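Local coordinates for oligopeptide-binding protein AppA (Bacillus subtilis, PDB 1XOC) that captures oligopeptides, including tetra- and pentapeptides but not tripeptides, for an ABC permease that can replace the Opp system in sporulation and genetic competence, at residues Y207-V217 and N512-K520; Y268-E276 and L440-A448. All coordinates share one frame; numbering follows the deposited sequence.

How the interactions relate
Interaction 1 and interaction 2 lie on opposite sides of the chain's centre, with centres about 42 Å and nearest atoms about 22 Å apart. Along the chain the order is 207-217, 268-276, 440-448 and 512-520, so both segments of interaction 2 fall between those of interaction 1. Interaction 1 joins the C-terminal end to the loop leading into strand 216-221 of a four-stranded mixed sheet; interaction 2 joins the end of strand 265-271, in the large mixed sheet, to the loop before helix 448-457. The chain thus leaves one sheet region, builds another and returns, as in other two-lobed solute-binding proteins. Interaction 2 lies near the bound peptide, to which Tyr442, its OH held by Asn406, makes a weak hydrogen bond.

Interaction 1: residues Y207-V217 and N512-K520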
loop_
_atom_site.group_PDB
_atom_site.type_symbol
_atom_site.label_atom_id
_atom_site.label_comp_id
_atom_site.label_asym_id
_atom_site.label_seq_id
_atom_site.Cartn_x
_atom_site.Cartn_y
_atom_site.Cartn_z
ATOM N N TYR A 207 -5.850 20.149 -17.983
ATOM C CA TYR A 207 -6.022 18.725 -17.787
ATOM C C TYR A 207 -6.950 18.160 -18.856
ATOM O O TYR A 207 -7.989 18.750 -19.185
ATOM C CB TYR A 207 -6.604 18.430 -16.408
ATOM C CG TYR A 207 -6.739 16.932 -16.143
ATOM C CD1 TYR A 207 -5.659 16.094 -16.273
ATOM C CD2 TYR A 207 -7.969 16.376 -15.753
ATOM C CE1 TYR A 207 -5.769 14.728 -16.010
ATOM C CE2 TYR A 207 -8.092 15.033 -15.507
ATOM C CZ TYR A 207 -7.014 14.206 -15.668
ATOM O OH TYR A 207 -7.133 12.844 -15.395
ATOM N N PHE A 208 -6.585 16.979 -19.362
ATOM C CA PHE A 208 -7.301 16.417 -20.519
ATOM C C PHE A 208 -8.784 16.116 -20.334
ATOM O O PHE A 208 -9.516 16.093 -21.327
ATOM C CB PHE A 208 -6.515 15.244 -21.142
ATOM C CG PHE A 208 -6.672 13.926 -20.448
ATOM C CD1 PHE A 208 -7.596 12.992 -20.932
ATOM C CD2 PHE A 208 -5.863 13.573 -19.403
ATOM C CE1 PHE A 208 -7.736 11.746 -20.339
ATOM C CE2 PHE A 208 -5.984 12.328 -18.794
ATOM C CZ PHE A 208 -6.939 11.411 -19.276
ATOM N N GLU A 209 -9.244 15.905 -19.101
ATOM C CA GLU A 209 -10.666 15.677 -18.839
ATOM C C GLU A 209 -11.368 16.939 -18.356
ATOM O O GLU A 209 -12.551 16.905 -18.025
ATOM C CB GLU A 209 -10.852 14.580 -17.815
ATOM C CG GLU A 209 -10.229 13.271 -18.192
ATOM C CD GLU A 209 -10.612 12.158 -17.267
ATOM O OE1 GLU A 209 -11.172 12.438 -16.164
ATOM O OE2 GLU A 209 -10.373 10.995 -17.653
ATOM N N GLY A 210 -10.659 18.057 -18.357
ATOM C CA GLY A 210 -11.165 19.325 -17.858
ATOM C C GLY A 210 -10.498 19.659 -16.536
ATOM O O GLY A 210 -10.184 18.787 -15.726
ATOM N N ARG A 211 -10.291 20.948 -16.303
ATOM C CA ARG A 211 -9.719 21.398 -15.056
ATOM C C ARG A 211 -10.468 20.863 -13.824
ATOM O O ARG A 211 -11.707 20.834 -13.824
ATOM C CB ARG A 211 -9.764 22.934 -14.993
ATOM C CG ARG A 211 -8.953 23.563 -13.834
ATOM C CD ARG A 211 -9.430 24.975 -13.640
ATOM N NE ARG A 211 -8.713 25.802 -12.673
ATOM C CZ ARG A 211 -9.073 26.007 -11.411
ATOM N NH1 ARG A 211 -10.091 25.352 -10.861
ATOM N NH2 ARG A 211 -8.374 26.888 -10.684
ATOM N N PRO A 212 -9.721 20.505 -12.765
ATOM C CA PRO A 212 -10.387 20.306 -11.473
ATOM C C PRO A 212 -11.280 21.454 -11.085
ATOM O O PRO A 212 -11.020 22.597 -11.466
ATOM C CB PRO A 212 -9.204 20.275 -10.482
ATOM C CG PRO A 212 -8.120 19.676 -11.266
ATOM C CD PRO A 212 -8.268 20.245 -12.649
ATOM N N TYR A 213 -12.305 21.162 -10.291
ATOM C CA TYR A 213 -13.104 22.236 -9.697
ATOM C C TYR A 213 -12.330 22.942 -8.577
ATOM O O TYR A 213 -12.345 24.182 -8.488
ATOM C CB TYR A 213 -14.435 21.712 -9.172
ATOM C CG TYR A 213 -15.269 21.080 -10.252
ATOM C CD1 TYR A 213 -15.808 21.844 -11.276
ATOM C CD2 TYR A 213 -15.508 19.717 -10.256
ATOM C CE1 TYR A 213 -16.573 21.266 -12.273
ATOM C CE2 TYR A 213 -16.279 19.120 -11.260
ATOM C CZ TYR A 213 -16.786 19.900 -12.267
ATOM O OH TYR A 213 -17.551 19.344 -13.273
ATOM N N LEU A 214 -11.671 22.156 -7.732
ATOM C CA LEU A 214 -10.858 22.688 -6.643
ATOM C C LEU A 214 -9.657 23.431 -7.200
ATOM O O LEU A 214 -9.046 22.983 -8.159
ATOM C CB LEU A 214 -10.382 21.555 -5.686
ATOM C CG LEU A 214 -11.542 20.887 -4.929
ATOM C CD1 LEU A 214 -11.128 19.527 -4.343
ATOM C CD2 LEU A 214 -12.022 21.798 -3.802
ATOM N N ASP A 215 -9.340 24.587 -6.615
ATOM C CA ASP A 215 -8.228 25.408 -7.066
ATOM C C ASP A 215 -6.880 24.844 -6.625
ATOM O O ASP A 215 -5.917 24.873 -7.403
ATOM C CB ASP A 215 -8.363 26.831 -6.565
ATOM C CG ASP A 215 -9.545 27.571 -7.186
ATOM O OD1 ASP A 215 -9.878 27.349 -8.366
ATOM O OD2 ASP A 215 -10.141 28.388 -6.470
ATOM N N THR A 216 -6.822 24.378 -5.377
ATOM C CA THR A 216 -5.628 23.772 -4.822
ATOM C C THR A 216 -5.930 22.585 -3.918
ATOM O O THR A 216 -7.012 22.471 -3.364
ATOM C CB THR A 216 -4.798 24.790 -3.977
ATOM O OG1 THR A 216 -5.523 25.160 -2.792
ATOM C CG2 THR A 216 -4.506 26.043 -4.754
ATOM N N VAL A 217 -4.959 21.691 -3.815
ATOM C CA VAL A 217 -4.963 20.625 -2.834
ATOM C C VAL A 217 -3.648 20.665 -2.074
ATOM O O VAL A 217 -2.585 20.662 -2.666
ATOM C CB VAL A 217 -5.098 19.257 -3.500
ATOM C CG1 VAL A 217 -5.012 18.156 -2.470
ATOM C CG2 VAL A 217 -6.376 19.165 -4.244
ATOM N N ASN A 512 -10.400 10.468 -7.782
ATOM C CA ASN A 512 -11.168 11.410 -8.620
ATOM C C ASN A 512 -11.427 12.766 -7.951
ATOM O O ASN A 512 -12.442 13.431 -8.197
ATOM C CB ASN A 512 -12.435 10.767 -9.152
ATOM C CG ASN A 512 -12.208 10.056 -10.462
ATOM O OD1 ASN A 512 -11.058 9.822 -10.886
ATOM N ND2 ASN A 512 -13.294 9.673 -11.106
ATOM N N ILE A 513 -10.456 13.186 -7.151
ATOM C CA ILE A 513 -10.463 14.499 -6.480
ATOM C C ILE A 513 -10.673 15.657 -7.467
ATOM O O ILE A 513 -11.275 16.681 -7.101
ATOM C CB ILE A 513 -9.202 14.684 -5.571
ATOM C CG1 ILE A 513 -9.300 16.015 -4.807
ATOM C CG2 ILE A 513 -7.890 14.519 -6.344
ATOM C CD1 ILE A 513 -8.364 16.082 -3.629
ATOM N N GLU A 514 -10.248 15.467 -8.716
ATOM C CA GLU A 514 -10.520 16.471 -9.770
ATOM C C GLU A 514 -11.996 16.679 -10.072
ATOM O O GLU A 514 -12.359 17.660 -10.733
ATOM C CB GLU A 514 -9.755 16.116 -11.047
ATOM C CG GLU A 514 -10.057 14.752 -11.626
ATOM C CD GLU A 514 -9.204 13.580 -11.069
ATOM O OE1 GLU A 514 -8.651 13.603 -9.927
ATOM O OE2 GLU A 514 -9.085 12.602 -11.821
ATOM N N LYS A 515 -12.856 15.765 -9.608
ATOM C CA LYS A 515 -14.272 15.863 -9.842
ATOM C C LYS A 515 -15.054 16.348 -8.624
ATOM O O LYS A 515 -16.264 16.526 -8.696
ATOM C CB LYS A 515 -14.853 14.491 -10.211
ATOM C CG LYS A 515 -14.155 13.704 -11.316
ATOM C CD LYS A 515 -14.043 14.443 -12.601
ATOM C CE LYS A 515 -13.201 13.643 -13.587
ATOM N NZ LYS A 515 -12.951 14.400 -14.845
ATOM N N TRP A 516 -14.391 16.535 -7.495
ATOM C CA TRP A 516 -15.056 16.994 -6.291
ATOM C C TRP A 516 -15.202 18.513 -6.348
ATOM O O TRP A 516 -14.371 19.203 -6.933
ATOM C CB TRP A 516 -14.237 16.675 -5.038
ATOM C CG TRP A 516 -13.826 15.243 -4.837
ATOM C CD1 TRP A 516 -14.153 14.160 -5.606
ATOM C CD2 TRP A 516 -12.960 14.751 -3.803
ATOM N NE1 TRP A 516 -13.561 13.022 -5.088
ATOM C CE2 TRP A 516 -12.806 13.367 -3.997
ATOM C CE3 TRP A 516 -12.280 15.354 -2.742
ATOM C CZ2 TRP A 516 -12.026 12.572 -3.142
ATOM C CZ3 TRP A 516 -11.500 14.572 -1.909
ATOM C CH2 TRP A 516 -11.370 13.203 -2.112
ATOM N N TRP A 517 -16.249 19.026 -5.742
ATOM C CA TRP A 517 -16.471 20.461 -5.718
ATOM C C TRP A 517 -17.170 20.863 -4.438
ATOM O O TRP A 517 -17.799 20.054 -3.759
ATOM C CB TRP A 517 -17.247 20.920 -6.951
ATOM C CG TRP A 517 -18.549 20.204 -7.240
ATOM C CD1 TRP A 517 -18.704 18.963 -7.817
ATOM C CD2 TRP A 517 -19.837 20.707 -7.036
ATOM N NE1 TRP A 517 -20.014 18.663 -7.953
ATOM C CE2 TRP A 517 -20.747 19.721 -7.489
ATOM C CE3 TRP A 517 -20.327 21.888 -6.501
ATOM C CZ2 TRP A 517 -22.114 19.884 -7.420
ATOM C CZ3 TRP A 517 -21.686 22.068 -6.438
ATOM C CH2 TRP A 517 -22.579 21.064 -6.898
ATOM N N LEU A 518 -17.030 22.136 -4.101
ATOM C CA LEU A 518 -17.669 22.701 -2.929
ATOM C C LEU A 518 -18.886 23.515 -3.340
ATOM O O LEU A 518 -18.755 24.509 -4.065
ATOM C CB LEU A 518 -16.667 23.561 -2.172
ATOM C CG LEU A 518 -15.512 22.749 -1.587
ATOM C CD1 LEU A 518 -14.310 23.617 -1.272
ATOM C CD2 LEU A 518 -15.945 22.020 -0.324
ATOM N N ALA A 519 -20.062 23.075 -2.904
ATOM C CA ALA A 519 -21.298 23.771 -3.194
ATOM C C ALA A 519 -21.323 25.097 -2.440
ATOM O O ALA A 519 -21.012 25.146 -1.253
ATOM C CB ALA A 519 -22.473 22.909 -2.799
ATOM N N LYS A 520 -21.715 26.156 -3.148
ATOM C CA LYS A 520 -21.726 27.539 -2.635
ATOM C C LYS A 520 -23.044 28.187 -3.022
ATOM O O LYS A 520 -23.728 27.669 -3.914
ATOM C CB LYS A 520 -20.558 28.369 -3.218
ATOM C CG LYS A 520 -20.029 27.871 -4.576
ATOM C CD LYS A 520 -19.207 28.922 -5.360
ATOM C CE LYS A 520 -17.912 29.316 -4.645
ATOM N NZ LYS A 520 -16.716 29.319 -5.570
ATOM O OXT LYS A 520 -23.442 29.237 -2.494
HETATM O O HOH W 1 -9.227 11.941 -14.375
HETATM O O HOH W 2 -11.517 16.799 -14.306
HETATM O O HOH W 3 -13.176 18.601 -13.195
HETATM O O HOH W 4 -11.921 19.198 -7.991
#
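Lys515 doubles back to Glu209: its side chain sets out away from 207-217, and a bend at chi2 (-56°) brings NZ into a salt bridge with Glu209 OE1 at 3.0 Å, on the anti side of the carboxylate. A water ties NZ to Gly210 O, giving the long lysine two holds on the type I turn Tyr207-Gly210. Glu514 keeps CG between its backbone N and carbonyl carbon (chi1 58°) and bends at chi2; OE2 accepts at 2.6 Å from a water that also bonds Tyr207 OH and, weakly, Glu209 OE1. Glu209 OE1 and Glu514 OE2 are 4.8 Å apart; Lys515 on the former, and Lys58 in a long, weak ion pair with the latter, probably ease this crowding of charge. The Pro212 ring lies against Glu514 (CG to CB 3.9 Å), its CA making a CA-H...O contact with Glu514 O.

The loop then feeds strand 216-221 in a mixed sheet of this periplasmic-binding-protein-type fold; 512-520 ends the chain. Tyr213 and Trp517 run side by side (CB to CB 3.7 Å), the indole edge toward the phenol face, planes at 64°. Leu214, with two methyls, reaches two partners: CD1 rests on Ile513 CG1 at 4.0 Å, CD2 on Leu518 CD1 at 3.9 Å. Val217 CG2 meets Ile513 CD1 tip to tip at 3.7 Å. One water accepts from Leu214 N and donates to Ile513 O and Trp516 O.

Interaction 2: residues Y268-E276 and L440-A448; sequences YIGWNEKNE and LNYVWYKNA
Glu273 N donates to Val443 O at 2.9 Å, a fairly straight bond (162° at the hydrogen) from above the carbonyl plane. Glu273 CG stands anti to its carbonyl carbon and the chain runs out extended alongside Tyr445, OE1 at the ring's edge 3.8 Å from CD1, carboxylate and ring planes 73° apart. A glutamate is long enough here for OE2 to accept from a water that in turn accepts from Lys446 N, a second bridge. Val443 sets its CB 3.4 Å from Trp271 O, and CG1 packs 3.8 Å from Gly270 CA, where a side chain on the glycine would be tight. Lys274 lays its aliphatic stem over the indole of Trp444: CG sits 3.6 Å from the five-membered ring's centroid, 9° off the normal, a CH-pi contact. An alanine in place of Trp444 would remove that face and would probably leave the lysine stem free to swing and Trp410 without its edge-to-face partner. Just past strand 265-271, which lies between strands 414-420 and 483-496, the turn Asn272-Asn275 meets the loop leading into helix 448-457; Tyr445 OH bonds Asp480 at the end of helix 463-480, tying the loop to that helix.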
loop_
_atom_site.group_PDB
_atom_site.type_symbol
_atom_site.label_atom_id
_atom_site.label_comp_id
_atom_site.label_asym_id
_atom_site.label_seq_id
_atom_site.Cartn_x
_atom_site.Cartn_y
_atom_site.Cartn_z
ATOM N N TYR A 268 -0.963 -5.842 10.302
ATOM C CA TYR A 268 -0.293 -7.083 10.637
ATOM C C TYR A 268 0.958 -6.797 11.451
ATOM O O TYR A 268 1.408 -5.685 11.528
ATOM C CB TYR A 268 0.077 -7.843 9.362
ATOM C CG TYR A 268 1.110 -7.160 8.502
ATOM C CD1 TYR A 268 0.753 -6.214 7.577
ATOM C CD2 TYR A 268 2.448 -7.458 8.631
ATOM C CE1 TYR A 268 1.695 -5.602 6.803
ATOM C CE2 TYR A 268 3.391 -6.843 7.875
ATOM C CZ TYR A 268 3.020 -5.914 6.959
ATOM O OH TYR A 268 3.956 -5.295 6.191
ATOM N N ILE A 269 1.499 -7.839 12.061
ATOM C CA ILE A 269 2.860 -7.816 12.550
ATOM C C ILE A 269 3.738 -8.624 11.633
ATOM O O ILE A 269 3.492 -9.791 11.414
ATOM C CB ILE A 269 2.957 -8.396 13.969
ATOM C CG1 ILE A 269 1.966 -7.719 14.901
ATOM C CG2 ILE A 269 4.390 -8.296 14.487
ATOM C CD1 ILE A 269 1.870 -8.364 16.257
ATOM N N GLY A 270 4.759 -7.975 11.105
ATOM C CA GLY A 270 5.744 -8.648 10.295
ATOM C C GLY A 270 6.908 -9.150 11.120
ATOM O O GLY A 270 7.588 -8.371 11.746
ATOM N N TRP A 271 7.126 -10.459 11.086
ATOM C CA TRP A 271 8.209 -11.090 11.827
ATOM C C TRP A 271 9.400 -11.340 10.894
ATOM O O TRP A 271 9.323 -12.171 10.019
ATOM C CB TRP A 271 7.739 -12.426 12.406
ATOM C CG TRP A 271 6.486 -12.388 13.229
ATOM C CD1 TRP A 271 5.298 -12.953 12.923
ATOM C CD2 TRP A 271 6.328 -11.805 14.517
ATOM N NE1 TRP A 271 4.390 -12.726 13.922
ATOM C CE2 TRP A 271 5.006 -12.025 14.917
ATOM C CE3 TRP A 271 7.172 -11.109 15.374
ATOM C CZ2 TRP A 271 4.512 -11.587 16.134
ATOM C CZ3 TRP A 271 6.677 -10.669 16.578
ATOM C CH2 TRP A 271 5.365 -10.910 16.948
ATOM N N ASN A 272 10.483 -10.596 11.079
ATOM C CA ASN A 272 11.612 -10.673 10.152
ATOM C C ASN A 272 12.386 -11.967 10.343
ATOM O O ASN A 272 13.027 -12.152 11.363
ATOM C CB ASN A 272 12.545 -9.481 10.340
ATOM C CG ASN A 272 13.559 -9.347 9.227
ATOM O OD1 ASN A 272 14.225 -8.325 9.100
ATOM N ND2 ASN A 272 13.663 -10.362 8.402
ATOM N N GLU A 273 12.305 -12.869 9.361
ATOM C CA GLU A 273 12.969 -14.189 9.451
ATOM C C GLU A 273 14.499 -14.131 9.234
ATOM O O GLU A 273 15.192 -15.150 9.365
ATOM C CB GLU A 273 12.290 -15.182 8.518
ATOM C CG GLU A 273 10.806 -15.307 8.815
ATOM C CD GLU A 273 10.109 -16.354 8.018
ATOM O OE1 GLU A 273 8.884 -16.196 7.807
ATOM O OE2 GLU A 273 10.772 -17.325 7.610
ATOM N N LYS A 274 15.037 -12.946 8.960
ATOM C CA LYS A 274 16.478 -12.711 9.083
ATOM C C LYS A 274 16.883 -12.835 10.542
ATOM O O LYS A 274 18.011 -13.230 10.846
ATOM C CB LYS A 274 16.875 -11.325 8.595
ATOM C CG LYS A 274 17.260 -11.249 7.163
ATOM C CD LYS A 274 17.716 -9.837 6.806
ATOM C CE LYS A 274 19.212 -9.646 6.957
ATOM N NZ LYS A 274 19.549 -8.174 7.002
ATOM N N ASN A 275 15.969 -12.486 11.443
ATOM C CA ASN A 275 16.203 -12.618 12.883
ATOM C C ASN A 275 15.965 -14.056 13.327
ATOM O O ASN A 275 14.886 -14.600 13.130
ATOM C CB ASN A 275 15.305 -11.656 13.678
ATOM C CG ASN A 275 15.707 -11.534 15.144
ATOM O OD1 ASN A 275 15.873 -12.536 15.844
ATOM N ND2 ASN A 275 15.837 -10.301 15.624
ATOM N N GLU A 276 16.997 -14.648 13.931
ATOM C CA GLU A 276 16.972 -16.005 14.468
ATOM C C GLU A 276 15.693 -16.326 15.241
ATOM O O GLU A 276 15.204 -17.459 15.206
ATOM C CB GLU A 276 18.148 -16.204 15.444
ATOM C CG GLU A 276 19.544 -15.999 14.873
ATOM C CD GLU A 276 20.613 -15.767 15.979
ATOM O OE1 GLU A 276 20.851 -16.691 16.805
ATOM O OE2 GLU A 276 21.213 -14.655 16.020
ATOM N N LEU A 440 8.922 -6.845 -2.276
ATOM C CA LEU A 440 8.161 -6.539 -1.080
ATOM C C LEU A 440 8.078 -7.652 -0.031
ATOM O O LEU A 440 7.305 -7.555 0.905
ATOM C CB LEU A 440 6.736 -6.156 -1.490
ATOM C CG LEU A 440 6.551 -5.109 -2.591
ATOM C CD1 LEU A 440 5.064 -4.746 -2.741
ATOM C CD2 LEU A 440 7.341 -3.876 -2.326
ATOM N N ASN A 441 8.908 -8.694 -0.174
ATOM C CA ASN A 441 8.942 -9.784 0.826
ATOM C C ASN A 441 9.969 -9.397 1.888
ATOM O O ASN A 441 11.023 -10.033 2.039
ATOM C CB ASN A 441 9.226 -11.142 0.161
ATOM C CG ASN A 441 9.026 -12.351 1.095
ATOM O OD1 ASN A 441 8.953 -12.219 2.316
ATOM N ND2 ASN A 441 8.941 -13.535 0.488
ATOM N N TYR A 442 9.586 -8.391 2.665
ATOM C CA TYR A 442 10.470 -7.751 3.621
ATOM C C TYR A 442 10.803 -8.659 4.771
ATOM O O TYR A 442 11.786 -8.404 5.462
ATOM C CB TYR A 442 9.803 -6.510 4.200
ATOM C CG TYR A 442 9.397 -5.443 3.205
ATOM C CD1 TYR A 442 10.180 -5.128 2.110
ATOM C CD2 TYR A 442 8.203 -4.741 3.375
ATOM C CE1 TYR A 442 9.809 -4.115 1.214
ATOM C CE2 TYR A 442 7.833 -3.730 2.491
ATOM C CZ TYR A 442 8.628 -3.427 1.414
ATOM O OH TYR A 442 8.251 -2.415 0.539
ATOM N N VAL A 443 9.968 -9.664 5.030
ATOM C CA VAL A 443 10.163 -10.551 6.200
ATOM C C VAL A 443 10.929 -11.844 5.896
ATOM O O VAL A 443 11.080 -12.708 6.778
ATOM C CB VAL A 443 8.815 -10.896 6.900
ATOM C CG1 VAL A 443 8.171 -9.638 7.512
ATOM C CG2 VAL A 443 7.853 -11.612 5.929
ATOM N N TRP A 444 11.402 -11.994 4.656
ATOM C CA TRP A 444 12.211 -13.151 4.287
ATOM C C TRP A 444 11.484 -14.486 4.423
ATOM O O TRP A 444 12.062 -15.499 4.825
ATOM C CB TRP A 444 13.522 -13.144 5.076
ATOM C CG TRP A 444 14.440 -12.085 4.613
ATOM C CD1 TRP A 444 14.230 -10.726 4.651
ATOM C CD2 TRP A 444 15.687 -12.283 3.977
ATOM N NE1 TRP A 444 15.307 -10.070 4.104
ATOM C CE2 TRP A 444 16.212 -11.004 3.669
ATOM C CE3 TRP A 444 16.431 -13.427 3.638
ATOM C CZ2 TRP A 444 17.445 -10.837 3.037
ATOM C CZ3 TRP A 444 17.662 -13.261 3.006
ATOM C CH2 TRP A 444 18.154 -11.972 2.710
ATOM N N TYR A 445 10.224 -14.482 4.021
ATOM C CA TYR A 445 9.408 -15.679 4.008
ATOM C C TYR A 445 9.672 -16.535 2.775
ATOM O O TYR A 445 9.678 -16.054 1.657
ATOM C CB TYR A 445 7.932 -15.274 4.026
ATOM C CG TYR A 445 6.988 -16.432 3.867
ATOM C CD1 TYR A 445 6.916 -17.418 4.813
ATOM C CD2 TYR A 445 6.157 -16.526 2.761
ATOM C CE1 TYR A 445 6.030 -18.483 4.670
ATOM C CE2 TYR A 445 5.259 -17.556 2.620
ATOM C CZ TYR A 445 5.195 -18.530 3.577
ATOM O OH TYR A 445 4.308 -19.564 3.413
ATOM N N LYS A 446 9.883 -17.833 2.990
ATOM C CA LYS A 446 10.009 -18.781 1.891
ATOM C C LYS A 446 9.354 -20.116 2.201
ATOM O O LYS A 446 9.793 -20.833 3.104
ATOM C CB LYS A 446 11.472 -19.037 1.555
ATOM C CG LYS A 446 11.637 -20.204 0.580
ATOM C CD LYS A 446 12.941 -20.145 -0.162
ATOM C CE LYS A 446 12.973 -21.170 -1.268
ATOM N NZ LYS A 446 14.265 -21.137 -1.994
ATOM N N ASN A 447 8.335 -20.467 1.425
ATOM C CA ASN A 447 7.779 -21.810 1.452
ATOM C C ASN A 447 7.809 -22.260 0.005
ATOM O O ASN A 447 7.075 -21.728 -0.809
ATOM C CB ASN A 447 6.358 -21.803 2.044
ATOM C CG ASN A 447 5.668 -23.135 1.953
ATOM O OD1 ASN A 447 5.922 -23.907 1.041
ATOM N ND2 ASN A 447 4.784 -23.421 2.909
ATOM N N ALA A 448 8.671 -23.221 -0.320
ATOM C CA ALA A 448 8.855 -23.623 -1.694
ATOM C C ALA A 448 7.561 -24.149 -2.323
ATOM O O ALA A 448 7.339 -23.983 -3.514
ATOM C CB ALA A 448 9.955 -24.676 -1.787
HETATM O O HOH W 5 9.864 -19.301 5.733
#